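Local coordinates for protein DsrH (Allochromatium vinosum, PDB 2HY5) that forms a hetero-hexameric complex with DsrE and DsrF and probably takes part in sulfur transfer during the oxidation of stored sulfur, at residues S2-N8 with C95-W101; F33-Y38 with D65-F71; L59-D65 with G79-Y85. All coordinates share one frame; numbering follows the deposited sequence.

Contact 1: S2-N8 with C95-W101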
loop_
_atom_site.group_PDB
_atom_site.type_symbol
_atom_site.label_atom_id
_atom_site.label_comp_id
_atom_site.label_asym_id
_atom_site.label_seq_id
_atom_site.Cartn_x
_atom_site.Cartn_y
_atom_site.Cartn_z
ATOM N N SER C 2 -9.574 0.712 -27.543
ATOM C CA SER C 2 -9.874 2.137 -27.207
ATOM C C SER C 2 -9.854 2.361 -25.699
ATOM O O SER C 2 -10.603 3.181 -25.178
ATOM C CB SER C 2 -11.243 2.526 -27.767
ATOM O OG SER C 2 -12.257 1.686 -27.236
ATOM N N ILE C 3 -9.001 1.622 -24.997
ATOM C CA ILE C 3 -8.889 1.774 -23.550
ATOM C C ILE C 3 -7.586 2.467 -23.200
ATOM O O ILE C 3 -6.554 2.220 -23.825
ATOM C CB ILE C 3 -8.864 0.406 -22.826
ATOM C CG1 ILE C 3 -10.167 -0.350 -23.078
ATOM C CG2 ILE C 3 -8.634 0.608 -21.328
ATOM C CD1 ILE C 3 -10.166 -1.754 -22.502
ATOM N N LEU C 4 -7.640 3.343 -22.203
ATOM C CA LEU C 4 -6.437 3.989 -21.712
ATOM C C LEU C 4 -6.156 3.274 -20.403
ATOM O O LEU C 4 -6.947 3.358 -19.461
ATOM C CB LEU C 4 -6.643 5.478 -21.416
ATOM C CG LEU C 4 -5.487 6.058 -20.584
ATOM C CD1 LEU C 4 -4.216 6.100 -21.421
ATOM C CD2 LEU C 4 -5.843 7.445 -20.068
ATOM N N HIS C 5 -5.049 2.546 -20.353
ATOM C CA HIS C 5 -4.667 1.839 -19.138
ATOM C C HIS C 5 -3.728 2.744 -18.358
ATOM O O HIS C 5 -2.842 3.375 -18.940
ATOM C CB HIS C 5 -3.920 0.549 -19.486
ATOM C CG HIS C 5 -4.712 -0.407 -20.321
ATOM N ND1 HIS C 5 -5.528 -1.374 -19.775
ATOM C CD2 HIS C 5 -4.823 -0.539 -21.664
ATOM C CE1 HIS C 5 -6.105 -2.063 -20.743
ATOM N NE2 HIS C 5 -5.694 -1.576 -21.902
ATOM N N THR C 6 -3.914 2.823 -17.044
ATOM C CA THR C 6 -3.018 3.635 -16.233
ATOM C C THR C 6 -2.256 2.711 -15.292
ATOM O O THR C 6 -2.832 1.796 -14.701
ATOM C CB THR C 6 -3.777 4.701 -15.404
ATOM O OG1 THR C 6 -4.692 4.061 -14.506
ATOM C CG2 THR C 6 -4.546 5.648 -16.326
ATOM N N VAL C 7 -0.953 2.939 -15.182
ATOM C CA VAL C 7 -0.098 2.129 -14.312
ATOM C C VAL C 7 0.680 3.087 -13.425
ATOM O O VAL C 7 1.456 3.903 -13.928
ATOM C CB VAL C 7 0.893 1.278 -15.135
ATOM C CG1 VAL C 7 1.803 0.490 -14.203
ATOM C CG2 VAL C 7 0.127 0.330 -16.052
ATOM N N ASN C 8 0.485 2.989 -12.111
ATOM C CA ASN C 8 1.168 3.903 -11.198
ATOM C C ASN C 8 2.186 3.268 -10.267
ATOM O O ASN C 8 2.722 3.945 -9.397
ATOM C CB ASN C 8 0.142 4.655 -10.348
ATOM C CG ASN C 8 -0.562 3.751 -9.351
ATOM O OD1 ASN C 8 -1.049 4.208 -8.318
ATOM N ND2 ASN C 8 -0.631 2.462 -9.665
ATOM N N CYS C 95 -9.468 8.406 -25.518
ATOM C CA CYS C 95 -9.791 6.987 -25.406
ATOM C C CYS C 95 -11.234 6.854 -24.916
ATOM O O CYS C 95 -11.798 7.797 -24.366
ATOM C CB CYS C 95 -8.825 6.299 -24.438
ATOM S SG CYS C 95 -7.125 6.189 -25.066
ATOM N N ASP C 96 -11.833 5.684 -25.115
ATOM C CA ASP C 96 -13.225 5.471 -24.722
ATOM C C ASP C 96 -13.441 5.146 -23.249
ATOM O O ASP C 96 -14.477 5.487 -22.679
ATOM C CB ASP C 96 -13.835 4.352 -25.570
ATOM C CG ASP C 96 -13.874 4.696 -27.042
ATOM O OD1 ASP C 96 -14.216 3.809 -27.848
ATOM O OD2 ASP C 96 -13.569 5.854 -27.396
ATOM N N THR C 97 -12.475 4.480 -22.634
ATOM C CA THR C 97 -12.595 4.108 -21.227
ATOM C C THR C 97 -11.222 4.143 -20.578
ATOM O O THR C 97 -10.212 3.966 -21.250
ATOM C CB THR C 97 -13.186 2.683 -21.082
ATOM O OG1 THR C 97 -14.470 2.636 -21.719
ATOM C CG2 THR C 97 -13.342 2.305 -19.618
ATOM N N VAL C 98 -11.191 4.387 -19.273
ATOM C CA VAL C 98 -9.938 4.414 -18.536
ATOM C C VAL C 98 -9.943 3.221 -17.593
ATOM O O VAL C 98 -10.945 2.943 -16.937
ATOM C CB VAL C 98 -9.791 5.703 -17.704
ATOM C CG1 VAL C 98 -8.420 5.732 -17.027
ATOM C CG2 VAL C 98 -9.972 6.928 -18.595
ATOM N N GLN C 99 -8.825 2.509 -17.541
ATOM C CA GLN C 99 -8.717 1.341 -16.681
ATOM C C GLN C 99 -7.480 1.484 -15.818
ATOM O O GLN C 99 -6.368 1.536 -16.332
ATOM C CB GLN C 99 -8.607 0.070 -17.518
ATOM C CG GLN C 99 -8.680 -1.207 -16.696
ATOM C CD GLN C 99 -8.748 -2.444 -17.562
ATOM O OE1 GLN C 99 -7.727 -2.966 -18.002
ATOM N NE2 GLN C 99 -9.962 -2.909 -17.829
ATOM N N ALA C 100 -7.666 1.543 -14.506
ATOM C CA ALA C 100 -6.533 1.707 -13.606
ATOM C C ALA C 100 -5.974 0.378 -13.105
ATOM O O ALA C 100 -6.717 -0.481 -12.634
ATOM C CB ALA C 100 -6.939 2.577 -12.419
ATOM N N TRP C 101 -4.662 0.218 -13.227
ATOM C CA TRP C 101 -3.976 -0.972 -12.751
ATOM C C TRP C 101 -3.237 -0.512 -11.512
ATOM O O TRP C 101 -2.174 0.107 -11.603
ATOM C CB TRP C 101 -2.991 -1.499 -13.794
ATOM C CG TRP C 101 -3.667 -2.047 -15.008
ATOM C CD1 TRP C 101 -4.088 -1.344 -16.105
ATOM C CD2 TRP C 101 -4.029 -3.414 -15.243
ATOM N NE1 TRP C 101 -4.692 -2.191 -17.010
ATOM C CE2 TRP C 101 -4.665 -3.462 -16.509
ATOM C CE3 TRP C 101 -3.880 -4.595 -14.508
ATOM C CZ2 TRP C 101 -5.146 -4.677 -17.053
ATOM C CZ3 TRP C 101 -4.360 -5.791 -15.047
ATOM C CH2 TRP C 101 -4.984 -5.823 -16.305
HETATM O O HOH W 1 -3.269 3.339 -12.023
#

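Contact 2: F33-Y38 with D65-F71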
loop_
_atom_site.group_PDB
_atom_site.type_symbol
_atom_site.label_atom_id
_atom_site.label_comp_id
_atom_site.label_asym_id
_atom_site.label_seq_id
_atom_site.Cartn_x
_atom_site.Cartn_y
_atom_site.Cartn_z
ATOM N N PHE C 33 2.474 6.713 -14.671
ATOM C CA PHE C 33 2.589 7.896 -13.836
ATOM C C PHE C 33 2.959 7.471 -12.419
ATOM O O PHE C 33 2.956 6.280 -12.112
ATOM C CB PHE C 33 1.318 8.771 -13.902
ATOM C CG PHE C 33 0.107 8.191 -13.221
ATOM C CD1 PHE C 33 -0.449 6.985 -13.638
ATOM C CD2 PHE C 33 -0.520 8.893 -12.194
ATOM C CE1 PHE C 33 -1.612 6.492 -13.047
ATOM C CE2 PHE C 33 -1.681 8.408 -11.599
ATOM C CZ PHE C 33 -2.229 7.206 -12.026
ATOM N N GLU C 34 3.312 8.431 -11.572
ATOM C CA GLU C 34 3.759 8.119 -10.222
ATOM C C GLU C 34 4.969 7.191 -10.356
ATOM O O GLU C 34 5.839 7.430 -11.191
ATOM C CB GLU C 34 2.634 7.463 -9.408
ATOM C CG GLU C 34 1.526 8.441 -9.038
ATOM C CD GLU C 34 0.458 7.836 -8.145
ATOM O OE1 GLU C 34 0.744 6.828 -7.466
ATOM O OE2 GLU C 34 -0.666 8.382 -8.114
ATOM N N ASP C 35 5.023 6.134 -9.554
ATOM C CA ASP C 35 6.147 5.203 -9.603
ATOM C C ASP C 35 6.191 4.347 -10.874
ATOM O O ASP C 35 7.190 3.667 -11.141
ATOM C CB ASP C 35 6.132 4.302 -8.363
ATOM C CG ASP C 35 6.521 5.046 -7.092
ATOM O OD1 ASP C 35 6.406 4.447 -6.001
ATOM O OD2 ASP C 35 6.959 6.221 -7.171
ATOM N N GLY C 36 5.116 4.372 -11.657
ATOM C CA GLY C 36 5.097 3.604 -12.890
ATOM C C GLY C 36 6.106 4.152 -13.890
ATOM O O GLY C 36 6.505 3.459 -14.833
ATOM N N ILE C 37 6.511 5.404 -13.676
ATOM C CA ILE C 37 7.476 6.116 -14.526
ATOM C C ILE C 37 8.789 5.369 -14.758
ATOM O O ILE C 37 9.388 5.455 -15.829
ATOM C CB ILE C 37 7.793 7.507 -13.906
ATOM C CG1 ILE C 37 7.106 8.596 -14.717
ATOM C CG2 ILE C 37 9.297 7.735 -13.779
ATOM C CD1 ILE C 37 5.623 8.541 -14.635
ATOM N N TYR C 38 9.237 4.639 -13.747
ATOM C CA TYR C 38 10.498 3.921 -13.853
ATOM C C TYR C 38 10.529 2.913 -15.003
ATOM O O TYR C 38 11.592 2.622 -15.548
ATOM C CB TYR C 38 10.804 3.235 -12.523
ATOM C CG TYR C 38 11.006 4.222 -11.393
ATOM C CD1 TYR C 38 10.146 4.242 -10.294
ATOM C CD2 TYR C 38 12.064 5.127 -11.418
ATOM C CE1 TYR C 38 10.336 5.138 -9.249
ATOM C CE2 TYR C 38 12.268 6.029 -10.372
ATOM C CZ TYR C 38 11.396 6.027 -9.290
ATOM O OH TYR C 38 11.588 6.896 -8.238
ATOM N N ASP C 65 6.054 13.460 -13.077
ATOM C CA ASP C 65 6.546 12.397 -12.204
ATOM C C ASP C 65 7.958 11.981 -12.615
ATOM O O ASP C 65 8.791 11.657 -11.767
ATOM C CB ASP C 65 5.591 11.194 -12.211
ATOM C CG ASP C 65 4.414 11.382 -11.256
ATOM O OD1 ASP C 65 4.656 11.799 -10.100
ATOM O OD2 ASP C 65 3.255 11.101 -11.640
ATOM N N LEU C 66 8.230 12.000 -13.916
ATOM C CA LEU C 66 9.560 11.654 -14.410
ATOM C C LEU C 66 10.583 12.615 -13.828
ATOM O O LEU C 66 11.597 12.199 -13.266
ATOM C CB LEU C 66 9.612 11.768 -15.938
ATOM C CG LEU C 66 9.491 10.524 -16.813
ATOM C CD1 LEU C 66 9.370 10.965 -18.265
ATOM C CD2 LEU C 66 10.711 9.622 -16.622
ATOM N N LYS C 67 10.308 13.909 -13.976
ATOM C CA LYS C 67 11.208 14.951 -13.494
ATOM C C LYS C 67 11.372 14.931 -11.981
ATOM O O LYS C 67 12.465 15.148 -11.463
ATOM C CB LYS C 67 10.698 16.338 -13.907
ATOM C CG LYS C 67 10.337 16.514 -15.369
ATOM C CD LYS C 67 9.695 17.885 -15.568
ATOM C CE LYS C 67 8.824 17.955 -16.819
ATOM N NZ LYS C 67 9.577 17.705 -18.078
ATOM N N ALA C 68 10.283 14.680 -11.269
ATOM C CA ALA C 68 10.326 14.652 -9.817
ATOM C C ALA C 68 11.261 13.556 -9.321
ATOM O O ALA C 68 11.891 13.683 -8.268
ATOM C CB ALA C 68 8.933 14.429 -9.269
ATOM N N ARG C 69 11.361 12.483 -10.095
ATOM C CA ARG C 69 12.208 11.372 -9.702
ATOM C C ARG C 69 13.637 11.450 -10.226
ATOM O O ARG C 69 14.426 10.527 -10.035
ATOM C CB ARG C 69 11.517 10.063 -10.076
ATOM C CG ARG C 69 10.294 9.823 -9.186
ATOM C CD ARG C 69 9.352 8.787 -9.751
ATOM N NE ARG C 69 8.217 8.528 -8.866
ATOM C CZ ARG C 69 7.191 9.357 -8.688
ATOM N NH1 ARG C 69 7.144 10.518 -9.332
ATOM N NH2 ARG C 69 6.201 9.010 -7.881
ATOM N N GLY C 70 13.964 12.569 -10.871
ATOM C CA GLY C 70 15.314 12.796 -11.361
ATOM C C GLY C 70 15.647 12.451 -12.798
ATOM O O GLY C 70 16.823 12.346 -13.144
ATOM N N PHE C 71 14.645 12.292 -13.651
ATOM C CA PHE C 71 14.934 11.942 -15.036
ATOM C C PHE C 71 14.405 12.918 -16.070
ATOM O O PHE C 71 13.278 13.399 -15.969
ATOM C CB PHE C 71 14.411 10.536 -15.332
ATOM C CG PHE C 71 14.908 9.504 -14.367
ATOM C CD1 PHE C 71 14.218 9.246 -13.185
ATOM C CD2 PHE C 71 16.107 8.840 -14.602
ATOM C CE1 PHE C 71 14.721 8.343 -12.246
ATOM C CE2 PHE C 71 16.617 7.938 -13.673
ATOM C CZ PHE C 71 15.922 7.690 -12.490
HETATM O O HOH W 2 13.901 8.361 -8.212
#

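Contact 3: L59-D65 with G79-Y85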
loop_
_atom_site.group_PDB
_atom_site.type_symbol
_atom_site.label_atom_id
_atom_site.label_comp_id
_atom_site.label_asym_id
_atom_site.label_seq_id
_atom_site.Cartn_x
_atom_site.Cartn_y
_atom_site.Cartn_z
ATOM N N LEU C 59 2.444 4.070 -25.867
ATOM C CA LEU C 59 2.864 4.272 -24.482
ATOM C C LEU C 59 3.155 5.738 -24.186
ATOM O O LEU C 59 3.754 6.444 -25.003
ATOM C CB LEU C 59 4.119 3.447 -24.183
ATOM C CG LEU C 59 4.090 1.944 -24.464
ATOM C CD1 LEU C 59 5.408 1.330 -24.001
ATOM C CD2 LEU C 59 2.915 1.292 -23.749
ATOM N N TYR C 60 2.731 6.181 -23.006
ATOM C CA TYR C 60 2.933 7.556 -22.562
ATOM C C TYR C 60 3.475 7.537 -21.144
ATOM O O TYR C 60 3.218 6.600 -20.391
ATOM C CB TYR C 60 1.611 8.325 -22.558
ATOM C CG TYR C 60 0.912 8.367 -23.889
ATOM C CD1 TYR C 60 0.175 7.275 -24.349
ATOM C CD2 TYR C 60 1.006 9.492 -24.705
ATOM C CE1 TYR C 60 -0.453 7.307 -25.592
ATOM C CE2 TYR C 60 0.381 9.533 -25.951
ATOM C CZ TYR C 60 -0.342 8.438 -26.386
ATOM O OH TYR C 60 -0.936 8.469 -27.627
ATOM N N VAL C 61 4.222 8.573 -20.786
ATOM C CA VAL C 61 4.777 8.676 -19.447
ATOM C C VAL C 61 4.529 10.097 -18.962
ATOM O O VAL C 61 4.647 11.044 -19.735
ATOM C CB VAL C 61 6.298 8.355 -19.448
ATOM C CG1 VAL C 61 7.057 9.350 -20.309
ATOM C CG2 VAL C 61 6.831 8.366 -18.028
ATOM N N LEU C 62 4.171 10.250 -17.689
ATOM C CA LEU C 62 3.887 11.576 -17.147
ATOM C C LEU C 62 5.171 12.328 -16.799
ATOM O O LEU C 62 5.886 11.969 -15.863
ATOM C CB LEU C 62 2.978 11.455 -15.917
ATOM C CG LEU C 62 2.387 12.761 -15.380
ATOM C CD1 LEU C 62 1.479 13.413 -16.422
ATOM C CD2 LEU C 62 1.601 12.456 -14.119
ATOM N N GLY C 63 5.451 13.375 -17.573
ATOM C CA GLY C 63 6.648 14.177 -17.381
ATOM C C GLY C 63 6.874 14.702 -15.975
ATOM O O GLY C 63 8.002 14.659 -15.482
ATOM N N PRO C 64 5.835 15.228 -15.309
ATOM C CA PRO C 64 5.994 15.744 -13.947
ATOM C C PRO C 64 6.547 14.693 -12.982
ATOM O O PRO C 64 7.408 15.001 -12.155
ATOM C CB PRO C 64 4.583 16.194 -13.590
ATOM C CG PRO C 64 4.065 16.690 -14.903
ATOM C CD PRO C 64 4.510 15.589 -15.849
ATOM N N ASP C 65 6.054 13.460 -13.077
ATOM C CA ASP C 65 6.546 12.397 -12.204
ATOM C C ASP C 65 7.958 11.981 -12.615
ATOM O O ASP C 65 8.791 11.657 -11.767
ATOM C CB ASP C 65 5.591 11.194 -12.211
ATOM C CG ASP C 65 4.414 11.382 -11.256
ATOM O OD1 ASP C 65 4.656 11.799 -10.100
ATOM O OD2 ASP C 65 3.255 11.101 -11.640
ATOM N N GLY C 79 10.062 6.297 -28.221
ATOM C CA GLY C 79 8.768 5.776 -28.624
ATOM C C GLY C 79 7.699 6.078 -27.598
ATOM O O GLY C 79 6.515 6.164 -27.925
ATOM N N ILE C 80 8.117 6.220 -26.344
ATOM C CA ILE C 80 7.185 6.544 -25.272
ATOM C C ILE C 80 7.049 8.063 -25.260
ATOM O O ILE C 80 8.029 8.777 -25.078
ATOM C CB ILE C 80 7.716 6.079 -23.905
ATOM C CG1 ILE C 80 7.939 4.567 -23.929
ATOM C CG2 ILE C 80 6.719 6.441 -22.809
ATOM C CD1 ILE C 80 8.419 3.996 -22.613
ATOM N N SER C 81 5.828 8.549 -25.464
ATOM C CA SER C 81 5.567 9.983 -25.497
ATOM C C SER C 81 5.446 10.551 -24.094
ATOM O O SER C 81 4.729 10.001 -23.266
ATOM C CB SER C 81 4.263 10.262 -26.247
ATOM O OG SER C 81 4.315 9.787 -27.578
ATOM N N VAL C 82 6.142 11.654 -23.838
ATOM C CA VAL C 82 6.090 12.306 -22.533
ATOM C C VAL C 82 4.956 13.330 -22.565
ATOM O O VAL C 82 4.890 14.158 -23.473
ATOM C CB VAL C 82 7.421 13.019 -22.215
ATOM C CG1 VAL C 82 7.364 13.661 -20.834
ATOM C CG2 VAL C 82 8.569 12.022 -22.292
ATOM N N VAL C 83 4.065 13.254 -21.580
ATOM C CA VAL C 83 2.926 14.163 -21.490
ATOM C C VAL C 83 2.855 14.816 -20.106
ATOM O O VAL C 83 3.468 14.337 -19.155
ATOM C CB VAL C 83 1.600 13.415 -21.725
ATOM C CG1 VAL C 83 1.607 12.757 -23.098
ATOM C CG2 VAL C 83 1.395 12.368 -20.632
ATOM N N ASP C 84 2.126 15.926 -19.999
ATOM C CA ASP C 84 1.966 16.576 -18.703
ATOM C C ASP C 84 0.559 16.247 -18.227
ATOM O O ASP C 84 -0.125 15.436 -18.846
ATOM C CB ASP C 84 2.161 18.095 -18.798
ATOM C CG ASP C 84 1.357 18.719 -19.911
ATOM O OD1 ASP C 84 0.341 18.126 -20.325
ATOM O OD2 ASP C 84 1.740 19.817 -20.364
ATOM N N TYR C 85 0.114 16.857 -17.137
ATOM C CA TYR C 85 -1.225 16.544 -16.650
ATOM C C TYR C 85 -2.317 16.888 -17.657
ATOM O O TYR C 85 -3.320 16.179 -17.755
ATOM C CB TYR C 85 -1.484 17.235 -15.310
ATOM C CG TYR C 85 -0.830 16.516 -14.143
ATOM C CD1 TYR C 85 0.297 17.043 -13.509
ATOM C CD2 TYR C 85 -1.333 15.300 -13.685
ATOM C CE1 TYR C 85 0.907 16.373 -12.444
ATOM C CE2 TYR C 85 -0.733 14.621 -12.623
ATOM C CZ TYR C 85 0.384 15.162 -12.009
ATOM O OH TYR C 85 0.978 14.498 -10.958
HETATM O O HOH W 3 4.097 4.810 -28.092
HETATM O O HOH W 4 3.061 7.398 -27.701
HETATM O O HOH W 5 0.820 11.969 -10.802
#

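Contact 1: S2-N8 with C95-W101
Leu4 and Thr6 each give their backbone N to strand 97-101 and take one back through their O, a parallel ladder on axes 4.6 Å apart at 23°. Leu4 N meets Thr97 O at 2.8 Å, and Trp101 N reaches Thr6 O at the same length, both nearly along the C=O axis. At the start of the ladder Ser2 O takes Asp96 N, and Ser2 OG comes to Asp96 OD1 at 3.0 Å from above the carboxylate plane. His5, Gln99 and Trp101 share one face. Trp101 NE1 points its N-H almost straight (170°) at His5 ND1, 3.0 Å away; the acceptor lies in the indole plane, whereas the donor is tilted from the imidazole plane. The two rings meet rim to rim, and Ile3 CG2 sits over the centre of the imidazole. A phenylalanine in place of Trp101 would probably leave His5 ND1 without this donor and its ring less firmly fixed in rotation. On the other face Thr6 OG1, set between backbone N and carbonyl carbon (chi1 61°), lies 3.4 Å from Ala100 CB and binds a water, while its CG2 leans on Val98 CG1. Leu4 CB touches Cys95 SG. Met127 of the DsrF chain packs on Gln99 and Trp101. Strand 3-7 is bonded to strand 29-32 on its other edge, and this is the first-to-last strand pairing of a parallel alpha/beta sheet with helices on both faces.

Contact 2: F33-Y38 with D65-F71
A salt-bridge network of Asp35, Asp65 and Arg69 ties the loop that follows strand 29-32 to the C-terminal end of helix 63-68. Arg69 approaches Asp35 side-on with NE and NH2, both directed at the single atom OD2; NE lies 3.1 Å from it and uses its anti lone pair. OD2 is in the guanidinium plane, but the carboxylate is turned 77° from that plane. Arg69 NH1 bonds Asp65 O near the guanidinium plane and, tilted from it, Asp65 OD1 at 2.9 Å; Asp65 O takes Arg69 N from its opposite face. One face of the guanidinium lies over Glu34 O, 3.4 Å below its centre. With the chain extended from CG to NE, the arginine runs back along the helix end and the group is held by Asp35 through NE and NH2 and by Asp65 through NH1. Asp65 OD2 meanwhile receives Glu34 N at 2.7 Å, from above the carboxylate plane. The helix closes here in a Schellman motif, in which Gly70 has positive phi, Phe71 N returns to Leu66 O and Gly70 N to Lys67 O. Beyond it Tyr38 crosses the arginine at about a right angle, its OH 3.3 Å from Arg69 CD, and a water accepts from that OH and donates to Arg69 O. Tyr38 CE2 touches Phe71 CE1. Ile37 packs beside the charges, with CD1 3.6 Å from Asp65 CB and CG2 against Leu66 CD2. Gln15 of the DsrE chain bonds both Asp65 OD1 and Arg69 NH2, and Tyr49 of the DsrF chain stacks on Tyr38.

Contact 3: L59-D65 with G79-Y85
Val61 lies at the centre of the pairing, its N bound to Ser81 O and its O to Val83 N, 2.9 Å away and nearly straight at 169°. Leu59 O takes Ser81 N before it, and Gly63 N closes the ladder on Val83 O at 2.7 Å, carrying the pairing into the first turn of helix 63-68. Val61 and Val82 run alongside each other, CG1 to CG2 3.7 Å, with Ile80 CG2 also against Val61 CG1. On the other face Tyr60 CD2 meets both Ser81 CB and Val83 CG1. Leu62, with CG anti to the backbone N (chi1 -170°), sends CD2 to 3.5 Å from Tyr85 CE2, and its CD1 lies by Val83 O. Pro64 CB lies 3.9 Å from Tyr85 CE1, the two side chains running antiparallel. Gly63 CA lies close against Val82 CG1 (3.6 Å). Waters finish the strand edges: one joins Leu59 N to Gly79 O, another Leu59 O to Ser81 OG. Further out, Asp84 OD1 takes Gly87 N, capping the start of helix 85-94, while strand 29-32 bonds the far edge of Tyr60 and Leu62. Val50 of helix 47-53 packs on Leu59 and Ile80. Strand 58-62, helix 63-68 and strand 81-83 form a beta-alpha-beta unit, and this pairing brings its two parallel strands together at the sheet edge within the chain.

Overall arrangement
Contacts 1 and 3 both pair strands of the same parallel sheet, but at its two edges within the chain: 97-101 beside 3-7, and 81-83 beside 58-62, with strand 29-32 between them. Their centres lie about 14 Å apart and they do not touch. Contact 1 is mostly buried, with partner subunits against it, and adds a polar His-Trp pair; contact 3 is partly exposed, with largely apolar side chains, and edged by waters. Contact 2 is fully buried and holds loop to helix end mainly by side-chain charge, with apolar packing, instead of a backbone ladder. It shares Asp65 and helix 63-68 with contact 3, where Ile37 packs on Val61, and meets contact 1 through Phe33 beside Val7 and Thr6.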